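Local coordinates for protein tRNA (adenine(58)-N(1))-methyltransferase TrmI (Thermus thermophilus, PDB 5C0O) that methylates N1 of adenosine 58 in tRNA with S-adenosylmethionine as methyl donor, a modification the bacterium needs for growth at extreme temperatures, at residues A100-G105 against V121-A126. The protein carries 1 engineered substitution. Numbering follows the deposited sequence.
With SAM (S-adenosylmethionine), chain E.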
loop_
_atom_site.group_PDB
_atom_site.type_symbol
_atom_site.label_atom_id
_atom_site.label_comp_id
_atom_site.label_asym_id
_atom_site.label_seq_id
_atom_site.Cartn_x
_atom_site.Cartn_y
_atom_site.Cartn_z
ATOM N N ALA A 100 10.559 25.748 -1.866
ATOM C CA ALA A 100 10.704 26.057 -0.449
ATOM C C ALA A 100 10.140 24.894 0.378
ATOM O O ALA A 100 9.056 24.408 0.056
ATOM C CB ALA A 100 9.993 27.348 -0.105
ATOM N N GLY A 101 10.834 24.424 1.421
ATOM C CA GLY A 101 12.126 24.925 1.869
ATOM C C GLY A 101 13.249 23.998 1.437
ATOM O O GLY A 101 13.014 22.821 1.166
ATOM N N THR A 102 14.471 24.521 1.381
ATOM C CA THR A 102 15.614 23.741 0.915
ATOM C C THR A 102 15.954 22.606 1.879
ATOM O O THR A 102 16.442 21.559 1.459
ATOM C CB THR A 102 16.863 24.620 0.729
ATOM O OG1 THR A 102 16.482 25.898 0.206
ATOM C CG2 THR A 102 17.846 23.955 -0.222
ATOM N N GLY A 103 15.700 22.824 3.168
ATOM C CA GLY A 103 15.920 21.807 4.183
ATOM C C GLY A 103 17.362 21.337 4.232
ATOM O O GLY A 103 18.240 22.051 4.718
ATOM N N SER A 104 17.597 20.126 3.735
ATOM C CA SER A 104 18.949 19.593 3.585
ATOM C C SER A 104 19.272 19.376 2.107
ATOM O O SER A 104 20.231 18.682 1.766
ATOM C CB SER A 104 19.103 18.286 4.361
ATOM O OG SER A 104 18.515 18.394 5.646
ATOM N N GLY A 105 18.447 19.953 1.237
ATOM C CA GLY A 105 18.751 20.044 -0.180
ATOM C C GLY A 105 18.433 18.822 -1.027
ATOM O O GLY A 105 18.913 18.715 -2.155
ATOM N N VAL A 121 16.643 26.363 -10.723
ATOM C CA VAL A 121 15.930 26.052 -9.494
ATOM C C VAL A 121 16.065 27.214 -8.511
ATOM O O VAL A 121 17.141 27.440 -7.954
ATOM C CB VAL A 121 16.475 24.763 -8.853
ATOM C CG1 VAL A 121 15.780 24.468 -7.516
ATOM C CG2 VAL A 121 16.345 23.592 -9.826
ATOM N N GLU A 122 14.969 27.942 -8.305
ATOM C CA GLU A 122 14.952 29.103 -7.417
ATOM C C GLU A 122 14.427 28.694 -6.037
ATOM O O GLU A 122 13.216 28.624 -5.823
ATOM C CB GLU A 122 14.089 30.217 -8.021
ATOM C CG GLU A 122 14.474 31.620 -7.582
ATOM C CD GLU A 122 15.516 32.240 -8.490
ATOM O OE1 GLU A 122 15.221 32.442 -9.688
ATOM O OE2 GLU A 122 16.633 32.518 -8.010
ATOM N N SER A 123 15.344 28.433 -5.107
ATOM C CA SER A 123 15.002 27.795 -3.834
ATOM C C SER A 123 15.227 28.693 -2.618
ATOM O O SER A 123 16.264 29.349 -2.502
ATOM C CB SER A 123 15.813 26.508 -3.670
ATOM O OG SER A 123 15.558 25.902 -2.415
ATOM N N TYR A 124 14.251 28.693 -1.710
ATOM C CA TYR A 124 14.286 29.530 -0.509
ATOM C C TYR A 124 14.321 28.701 0.776
ATOM O O TYR A 124 13.603 27.712 0.902
ATOM C CB TYR A 124 13.070 30.461 -0.483
ATOM C CG TYR A 124 13.027 31.423 -1.644
ATOM C CD1 TYR A 124 12.648 30.998 -2.910
ATOM C CD2 TYR A 124 13.368 32.759 -1.478
ATOM C CE1 TYR A 124 12.607 31.871 -3.975
ATOM C CE2 TYR A 124 13.335 33.641 -2.540
ATOM C CZ TYR A 124 12.952 33.192 -3.786
ATOM O OH TYR A 124 12.916 34.062 -4.849
ATOM N N GLU A 125 15.157 29.120 1.724
ATOM C CA GLU A 125 15.213 28.510 3.053
ATOM C C GLU A 125 15.254 29.612 4.104
ATOM O O GLU A 125 15.965 30.601 3.943
ATOM C CB GLU A 125 16.434 27.593 3.190
ATOM C CG GLU A 125 16.564 26.916 4.554
ATOM C CD GLU A 125 15.320 26.131 4.943
ATOM O OE1 GLU A 125 14.680 25.556 4.039
ATOM O OE2 GLU A 125 14.979 26.094 6.147
ATOM N N ALA A 126 14.494 29.438 5.180
ATOM C CA ALA A 126 14.314 30.502 6.162
ATOM C C ALA A 126 15.218 30.357 7.386
ATOM O O ALA A 126 15.183 31.202 8.281
ATOM C CB ALA A 126 12.858 30.557 6.598
HETATM N N SAM E . 12.348 17.886 0.928
HETATM C CA SAM E . 13.229 18.836 1.611
HETATM C C SAM E . 14.698 18.486 1.401
HETATM O O SAM E . 15.574 19.007 2.091
HETATM O OXT SAM E . 15.044 17.666 0.550
HETATM C CB SAM E . 12.938 18.896 3.108
HETATM C CG SAM E . 12.640 20.297 3.635
HETATM S SD SAM E . 12.523 20.356 5.442
HETATM C CE SAM E . 11.262 19.095 5.755
HETATM C "C5'" SAM E . 11.587 21.883 5.705
HETATM C "C4'" SAM E . 12.458 23.134 5.614
HETATM O "O4'" SAM E . 11.701 24.189 5.067
HETATM C "C3'" SAM E . 12.975 23.634 6.957
HETATM O "O3'" SAM E . 14.337 23.309 7.099
HETATM C "C2'" SAM E . 12.795 25.143 6.929
HETATM O "O2'" SAM E . 14.050 25.789 6.953
HETATM C "C1'" SAM E . 12.126 25.426 5.595
HETATM N N9 SAM E . 10.950 26.305 5.700
HETATM C C8 SAM E . 9.863 26.139 6.516
HETATM N N7 SAM E . 9.001 27.158 6.290
HETATM C C5 SAM E . 9.524 27.966 5.343
HETATM C C6 SAM E . 9.065 29.132 4.748
HETATM N N6 SAM E . 7.894 29.647 5.108
HETATM N N1 SAM E . 9.833 29.753 3.784
HETATM C C2 SAM E . 11.049 29.213 3.417
HETATM N N3 SAM E . 11.498 28.053 4.014
HETATM C C4 SAM E . 10.747 27.439 4.959
#
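The glycine-rich loop of a class I methyltransferase, 100-105, meets the acidic end of the neighbouring parallel strand, 121-126, where E125 reaches for the ribose of S-adenosylmethionine. The amide of G103 donates almost straight (178°) to E125 OE1 at 3.0 Å, entering from above the carboxylate plane. T102 N lies 2.9 Å from E125 OE1. E125 gets there with CG anti to its backbone N (chi1 -180°) and a bend at chi2 (55°), which swings the carboxylate between loop and ribose. E125 OE2 faces the ribose hydroxyls, with a hydrogen bond from O3' in the model, but it stands implausibly close to O2', so the detail there is doubtful. Further back along the strand, T102 OG1 and S123 OG share a hydrogen bond of 2.8 Å, and S123 OG is bonded to E99 as well. T102 N adds a weak bond to Y124 O, which the CA-H of G101 also approaches, 3.3 Å from CA to O. The loop backbone runs close to the cofactor: G101 CA lies 3.3 Å from the ribose O4', and S104 N donates to the carboxylate oxygen O at 2.8 Å. Strand 96-100 runs into this loop, G105 sits at the N-cap position of helix 106-115, and that helix leads back to strand 120-125 in a Rossmann-like beta-alpha-beta crossover; A134 of helix 128-139 touches T102, while H130 and L131 pack on E125.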